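Local coordinates for protein Abbfa_003403 (Acinetobacter baumannii, PDB 4ZXH) that probably builds a nonribosomal peptide as a four-domain synthetase with condensation, adenylation, phosphopantetheine-bearing peptidyl carrier and thioesterase domains, at residues S650-R654 with L655-T659; Q480-L483 with F484-I487; Q701-D704 with Y705-K709. One frame throughout, in Å; residues are numbered along the deposited sequence.

Contact 1: residues S650-R654 with L655-T659; sequences SMNDR and LQVTT
Asn-652 and Val-657 meet where helix 641-655 ends. The side-chain amide of Asn-652 reaches past the last turn, and its OD1 accepts from Val-657 N at 2.9 Å. The angle at the hydrogen is 148°, and the donor is tilted from the amide plane. CG of Asn-652 lies anti to the backbone N (chi1 -176°), which carries OD1 forward to the departing chain. OD1 also lies 3.6 Å from Val-657 CB, and the two side chains cross obliquely. The backbone O of Asn-652 accepts from Gln-656 N at 2.6 Å. Asn-652 thus holds two successive N-H groups, one by its main chain and one by its side chain. Gln-656 is the first residue to leave the helix; its positive phi is common where an alpha helix ends. Its side chain folds back and runs roughly perpendicular to that of Asn-652. On another side of the turn, Leu-655 CG rests 3.5 Å from Met-651 O, the acceptor for Leu-655 N. Arg-654 runs extended from CG to NE, back along the helix, and NH1 donates to Ser-650 O. Arg-654 and Leu-655 touch Trp-760 of strand 756-763, Asn-652 and Val-657 touch the loop residue Tyr-684, and the chain then runs on to strand 662-665.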
loop_
_atom_site.group_PDB
_atom_site.type_symbol
_atom_site.label_atom_id
_atom_site.label_comp_id
_atom_site.label_asym_id
_atom_site.label_seq_id
_atom_site.Cartn_x
_atom_site.Cartn_y
_atom_site.Cartn_z
ATOM N N SER A 650 13.972 2.952 39.907
ATOM C CA SER A 650 12.770 2.934 39.082
ATOM C C SER A 650 12.691 1.609 38.339
ATOM O O SER A 650 11.630 0.996 38.220
ATOM C CB SER A 650 12.785 4.098 38.090
ATOM O OG SER A 650 11.481 4.485 37.696
ATOM N N MET A 651 13.838 1.164 37.851
ATOM C CA MET A 651 13.899 -0.070 37.098
ATOM C C MET A 651 13.609 -1.247 38.008
ATOM O O MET A 651 12.953 -2.211 37.596
ATOM C CB MET A 651 15.262 -0.214 36.419
ATOM C CG MET A 651 15.294 0.464 35.053
ATOM S SD MET A 651 14.070 -0.210 33.872
ATOM C CE MET A 651 13.394 1.308 33.298
ATOM N N ASN A 652 14.056 -1.155 39.258
ATOM C CA ASN A 652 13.813 -2.246 40.184
ATOM C C ASN A 652 12.338 -2.478 40.475
ATOM O O ASN A 652 11.957 -3.608 40.756
ATOM C CB ASN A 652 14.539 -2.030 41.499
ATOM C CG ASN A 652 14.361 -3.203 42.438
ATOM O OD1 ASN A 652 14.840 -4.304 42.150
ATOM N ND2 ASN A 652 13.644 -2.990 43.550
ATOM N N ASP A 653 11.521 -1.420 40.423
ATOM C CA ASP A 653 10.063 -1.531 40.633
ATOM C C ASP A 653 9.458 -2.503 39.626
ATOM O O ASP A 653 8.548 -3.269 39.943
ATOM C CB ASP A 653 9.368 -0.168 40.490
ATOM C CG ASP A 653 9.627 0.763 41.665
ATOM O OD1 ASP A 653 9.938 0.274 42.775
ATOM O OD2 ASP A 653 9.509 1.994 41.468
ATOM N N ARG A 654 9.997 -2.454 38.411
ATOM C CA ARG A 654 9.568 -3.286 37.298
ATOM C C ARG A 654 10.207 -4.679 37.280
ATOM O O ARG A 654 9.587 -5.644 36.832
ATOM C CB ARG A 654 9.877 -2.557 35.987
ATOM C CG ARG A 654 9.136 -1.239 35.864
ATOM C CD ARG A 654 9.786 -0.286 34.890
ATOM N NE ARG A 654 8.880 0.817 34.583
ATOM C CZ ARG A 654 8.550 1.793 35.426
ATOM N NH1 ARG A 654 9.042 1.827 36.655
ATOM N NH2 ARG A 654 7.710 2.738 35.036
ATOM N N LEU A 655 11.443 -4.780 37.760
ATOM C CA LEU A 655 12.201 -6.023 37.651
ATOM C C LEU A 655 12.214 -6.833 38.930
ATOM O O LEU A 655 12.396 -8.048 38.885
ATOM C CB LEU A 655 13.639 -5.732 37.238
ATOM C CG LEU A 655 13.806 -5.161 35.837
ATOM C CD1 LEU A 655 15.266 -4.942 35.570
ATOM C CD2 LEU A 655 13.193 -6.107 34.822
ATOM N N GLN A 656 12.044 -6.150 40.061
ATOM C CA GLN A 656 12.023 -6.789 41.378
ATOM C C GLN A 656 13.222 -7.713 41.558
ATOM O O GLN A 656 13.060 -8.917 41.761
ATOM C CB GLN A 656 10.718 -7.568 41.579
ATOM C CG GLN A 656 9.468 -6.697 41.685
ATOM C CD GLN A 656 9.432 -5.875 42.963
ATOM O OE1 GLN A 656 9.961 -4.763 43.017
ATOM N NE2 GLN A 656 8.797 -6.414 43.999
ATOM N N VAL A 657 14.421 -7.140 41.459
ATOM C CA VAL A 657 15.664 -7.900 41.531
ATOM C C VAL A 657 15.885 -8.432 42.950
ATOM O O VAL A 657 15.620 -7.743 43.936
ATOM C CB VAL A 657 16.868 -7.036 41.075
ATOM C CG1 VAL A 657 18.187 -7.754 41.303
ATOM C CG2 VAL A 657 16.731 -6.677 39.615
ATOM N N THR A 658 16.342 -9.678 43.038
ATOM C CA THR A 658 16.502 -10.358 44.314
ATOM C C THR A 658 17.818 -11.096 44.374
ATOM O O THR A 658 18.661 -10.951 43.500
ATOM C CB THR A 658 15.410 -11.387 44.552
ATOM O OG1 THR A 658 15.649 -12.512 43.693
ATOM C CG2 THR A 658 14.037 -10.800 44.262
ATOM N N THR A 659 17.969 -11.927 45.396
ATOM C CA THR A 659 19.191 -12.696 45.579
ATOM C C THR A 659 19.369 -13.734 44.476
ATOM O O THR A 659 20.493 -14.028 44.054
ATOM C CB THR A 659 19.186 -13.364 46.952
ATOM O OG1 THR A 659 19.409 -12.359 47.945
ATOM C CG2 THR A 659 20.270 -14.422 47.059
#

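Contact 2: residues Q480-L483 with F484-I487; sequences QHDL and FAMI
The carboxylate of Asp-482 lies against the start of helix 483-494, with the methyl group of Ala-485 close by. Ala-485 N donates to OD1 at 3.1 Å, and the bond is nearly straight (171°). It comes from above the carboxylate plane, 71° out of it. OD2 packs 3.5 Å from Ala-485 CB, while OD1 lies as far from Phe-484 CB. A second flat group, the Phe-484 ring, turns away from Asp-482 and stacks with Phe-618. Leu-616 and Ala-553 also touch its side chain.

Asp-482 is the N-cap of the helix. Its CG is anti to its own backbone N (chi1 -176°), which swings the carboxylate towards the first turn. The negative charge there probably interacts favourably with the helix dipole. The main chain of the cap also takes part: Met-486 N donates to Asp-482 O at 3.3 Å. One residue further on, Ile-487 N donates to Leu-483 O at 3.2 Å.

Met-486 lays its CG 3.4 Å from Asp-482 O before the chain bends at chi3. Leu-483 and Ile-487 form an apolar pair, CD1 to CD1, at 4.3 Å. Leu-483 reaches Ile-645 and Leu-648 of helix 641-655 and Trp-552 of helix 543-553. Ile-487 touches Leu-549 of that second helix, and Met-486 meets Met-683 and Tyr-684.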
loop_
_atom_site.group_PDB
_atom_site.type_symbol
_atom_site.label_atom_id
_atom_site.label_comp_id
_atom_site.label_asym_id
_atom_site.label_seq_id
_atom_site.Cartn_x
_atom_site.Cartn_y
_atom_site.Cartn_z
ATOM N N GLN A 480 17.554 11.029 45.705
ATOM C CA GLN A 480 18.261 11.464 46.909
ATOM C C GLN A 480 18.889 10.284 47.638
ATOM O O GLN A 480 19.590 10.457 48.639
ATOM C CB GLN A 480 17.321 12.211 47.847
ATOM C CG GLN A 480 16.662 13.405 47.220
ATOM C CD GLN A 480 15.893 14.208 48.233
ATOM O OE1 GLN A 480 15.339 13.661 49.189
ATOM N NE2 GLN A 480 15.873 15.523 48.050
ATOM N N HIS A 481 18.633 9.086 47.121
ATOM C CA HIS A 481 19.217 7.866 47.665
ATOM C C HIS A 481 20.706 7.725 47.381
ATOM O O HIS A 481 21.281 8.450 46.563
ATOM C CB HIS A 481 18.490 6.649 47.114
ATOM C CG HIS A 481 17.227 6.324 47.839
ATOM N ND1 HIS A 481 16.174 7.209 47.933
ATOM C CD2 HIS A 481 16.827 5.196 48.470
ATOM C CE1 HIS A 481 15.188 6.649 48.611
ATOM N NE2 HIS A 481 15.560 5.427 48.949
ATOM N N ASP A 482 21.299 6.743 48.054
ATOM C CA ASP A 482 22.737 6.525 48.077
ATOM C C ASP A 482 23.084 5.165 47.479
ATOM O O ASP A 482 23.029 4.144 48.159
ATOM C CB ASP A 482 23.247 6.626 49.513
ATOM C CG ASP A 482 24.740 6.505 49.616
ATOM O OD1 ASP A 482 25.363 6.050 48.632
ATOM O OD2 ASP A 482 25.295 6.871 50.690
ATOM N N LEU A 483 23.473 5.170 46.211
ATOM C CA LEU A 483 23.810 3.943 45.515
ATOM C C LEU A 483 24.934 3.172 46.200
ATOM O O LEU A 483 24.850 1.954 46.334
ATOM C CB LEU A 483 24.188 4.249 44.072
ATOM C CG LEU A 483 24.662 3.070 43.230
ATOM C CD1 LEU A 483 23.636 1.957 43.251
ATOM C CD2 LEU A 483 24.889 3.533 41.808
ATOM N N PHE A 484 25.967 3.879 46.646
ATOM C CA PHE A 484 27.148 3.231 47.226
ATOM C C PHE A 484 26.793 2.465 48.493
ATOM O O PHE A 484 27.213 1.327 48.685
ATOM C CB PHE A 484 28.228 4.268 47.541
ATOM C CG PHE A 484 29.595 3.678 47.768
ATOM C CD1 PHE A 484 29.988 2.523 47.108
ATOM C CD2 PHE A 484 30.495 4.291 48.629
ATOM C CE1 PHE A 484 31.258 1.990 47.301
ATOM C CE2 PHE A 484 31.763 3.771 48.827
ATOM C CZ PHE A 484 32.147 2.619 48.160
ATOM N N ALA A 485 26.023 3.110 49.356
ATOM C CA ALA A 485 25.614 2.515 50.621
ATOM C C ALA A 485 24.839 1.223 50.384
ATOM O O ALA A 485 25.023 0.244 51.099
ATOM C CB ALA A 485 24.784 3.498 51.422
ATOM N N MET A 486 23.985 1.227 49.366
ATOM C CA MET A 486 23.213 0.050 49.002
ATOM C C MET A 486 24.113 -1.126 48.632
ATOM O O MET A 486 23.861 -2.262 49.040
ATOM C CB MET A 486 22.282 0.359 47.835
ATOM C CG MET A 486 21.172 1.343 48.138
ATOM S SD MET A 486 19.980 1.372 46.779
ATOM C CE MET A 486 19.235 -0.246 46.978
ATOM N N ILE A 487 25.158 -0.848 47.858
ATOM C CA ILE A 487 26.077 -1.891 47.420
ATOM C C ILE A 487 26.975 -2.353 48.559
ATOM O O ILE A 487 27.240 -3.548 48.702
ATOM C CB ILE A 487 26.929 -1.427 46.228
ATOM C CG1 ILE A 487 26.024 -1.197 45.018
ATOM C CG2 ILE A 487 27.960 -2.475 45.867
ATOM C CD1 ILE A 487 26.762 -0.921 43.744
#

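Contact 3: residues Q701-D704 with Y705-K709; sequences QLVD and YLNAK
Four backbone hydrogen bonds tie residues 701-704 to residues 705-708. Tyr-705 N donates to Gln-701 O, and Leu-706 N to Leu-702 O at 3.0 Å. Asn-707 N donates to Val-703 O at 3.1 Å in a nearly straight bond (176°). Ala-708 N donates to Asp-704 O at 3.2 Å. Each spans four residues, the regular i to i+4 pattern of an alpha helix. All four donors sit tilted from the carbonyl planes they meet. A further bond, from Lys-709 N to Tyr-705 O, carries the pattern on.

Apolar contact runs along the buried side. Leu-702 CG lies 4.3 Å from Leu-706 CD1. Leu-706 also packs over the backbone, with its CG 3.3 Å from Leu-702 O. Its CG is anti to its own carbonyl carbon (chi1 -81°), which turns the branch back towards the preceding turn.

In the chain, helix 699-709 follows strand 687-690 and leads to strand 713-716. These run parallel with strand 662-665 between them, so the helix belongs to a beta-alpha-beta crossover in the mixed sheet of the adenylation region. Its buried leucines face that sheet and a second helix. Leu-702 and Leu-706 both touch Leu-664 of strand 662-665 and Leu-724 of helix 718-725. Val-703 also reaches Leu-724, and with Leu-706 it meets Trp-729.

The remaining contacts involve side chains that are exposed or partly exposed. Val-703 and Asn-707 project alongside each other. Ala-708 CB sits 3.3 Å from Asp-704 O. Tyr-705 lays its CB 3.6 Å from Gln-701 O. Its ring then leads away from the preceding turn, and the side chain touches Leu-664 and Val-695, the latter in helix 693-696.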
loop_
_atom_site.group_PDB
_atom_site.type_symbol
_atom_site.label_atom_id
_atom_site.label_comp_id
_atom_site.label_asym_id
_atom_site.label_seq_id
_atom_site.Cartn_x
_atom_site.Cartn_y
_atom_site.Cartn_z
ATOM N N GLN A 701 27.113 -19.697 20.251
ATOM C CA GLN A 701 27.915 -19.606 21.450
ATOM C C GLN A 701 27.126 -18.944 22.592
ATOM O O GLN A 701 27.345 -19.263 23.765
ATOM C CB GLN A 701 29.198 -18.846 21.155
ATOM C CG GLN A 701 30.398 -19.358 21.931
ATOM C CD GLN A 701 31.694 -18.874 21.331
ATOM O OE1 GLN A 701 31.756 -18.575 20.132
ATOM N NE2 GLN A 701 32.735 -18.767 22.158
ATOM N N LEU A 702 26.197 -18.047 22.247
ATOM C CA LEU A 702 25.355 -17.387 23.251
ATOM C C LEU A 702 24.204 -18.286 23.698
ATOM O O LEU A 702 23.803 -18.241 24.857
ATOM C CB LEU A 702 24.803 -16.057 22.727
ATOM C CG LEU A 702 23.980 -15.218 23.713
ATOM C CD1 LEU A 702 24.772 -14.920 24.987
ATOM C CD2 LEU A 702 23.531 -13.923 23.078
ATOM N N VAL A 703 23.674 -19.101 22.790
ATOM C CA VAL A 703 22.684 -20.102 23.177
ATOM C C VAL A 703 23.277 -21.056 24.214
ATOM O O VAL A 703 22.604 -21.437 25.170
ATOM C CB VAL A 703 22.175 -20.916 21.975
ATOM C CG1 VAL A 703 21.296 -22.057 22.447
ATOM C CG2 VAL A 703 21.395 -20.029 21.019
ATOM N N ASP A 704 24.544 -21.418 24.038
ATOM C CA ASP A 704 25.185 -22.373 24.937
ATOM C C ASP A 704 25.502 -21.752 26.291
ATOM O O ASP A 704 25.347 -22.404 27.327
ATOM C CB ASP A 704 26.466 -22.938 24.316
ATOM C CG ASP A 704 26.191 -23.932 23.197
ATOM O OD1 ASP A 704 25.027 -24.382 23.041
ATOM O OD2 ASP A 704 27.151 -24.272 22.472
ATOM N N TYR A 705 25.950 -20.499 26.284
ATOM C CA TYR A 705 26.282 -19.820 27.529
ATOM C C TYR A 705 25.005 -19.618 28.341
ATOM O O TYR A 705 25.042 -19.636 29.571
ATOM C CB TYR A 705 26.972 -18.474 27.266
ATOM C CG TYR A 705 27.727 -17.914 28.464
ATOM C CD1 TYR A 705 29.116 -18.000 28.541
ATOM C CD2 TYR A 705 27.047 -17.314 29.527
ATOM C CE1 TYR A 705 29.809 -17.494 29.637
ATOM C CE2 TYR A 705 27.729 -16.813 30.629
ATOM C CZ TYR A 705 29.111 -16.902 30.679
ATOM O OH TYR A 705 29.798 -16.399 31.767
ATOM N N LEU A 706 23.878 -19.439 27.651
ATOM C CA LEU A 706 22.592 -19.207 28.312
ATOM C C LEU A 706 22.045 -20.462 28.979
ATOM O O LEU A 706 21.726 -20.432 30.169
ATOM C CB LEU A 706 21.560 -18.671 27.317
ATOM C CG LEU A 706 21.569 -17.177 26.975
ATOM C CD1 LEU A 706 20.650 -16.917 25.794
ATOM C CD2 LEU A 706 21.151 -16.326 28.159
ATOM N N ASN A 707 21.926 -21.549 28.207
ATOM C CA ASN A 707 21.439 -22.839 28.713
ATOM C C ASN A 707 22.247 -23.321 29.902
ATOM O O ASN A 707 21.730 -23.997 30.794
ATOM C CB ASN A 707 21.474 -23.918 27.621
ATOM C CG ASN A 707 20.308 -23.814 26.645
ATOM O OD1 ASN A 707 20.487 -23.942 25.432
ATOM N ND2 ASN A 707 19.107 -23.592 27.173
ATOM N N ALA A 708 23.527 -22.963 29.900
ATOM C CA ALA A 708 24.431 -23.342 30.966
ATOM C C ALA A 708 24.191 -22.518 32.228
ATOM O O ALA A 708 23.746 -23.044 33.242
ATOM C CB ALA A 708 25.876 -23.201 30.504
ATOM N N LYS A 709 24.467 -21.221 32.158
ATOM C CA LYS A 709 24.563 -20.396 33.363
ATOM C C LYS A 709 23.220 -20.012 34.024
ATOM O O LYS A 709 23.213 -19.166 34.922
ATOM C CB LYS A 709 25.362 -19.125 33.047
#

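How the contacts relate
Going along the chain, contact 2 comes first, then contact 1, then contact 3. They lie in series, and none nests in or crosses another. Each is local and closes only a turn: contact 2 starts helix 483-494, contact 1 ends helix 641-655, and contact 3 lies within helix 699-709. Contacts 1 and 2 are neighbours, with centres about 15 Å apart and nearest atoms about 7 Å apart. Leu-483 packs on helix 641-655, and Tyr-684 is touched from both contacts. Contact 3 lies farther off, its centre about 24 Å from that of contact 1. The chain leaving contact 1 enters strand 662-665, whose Leu-664 packs against helix 699-709.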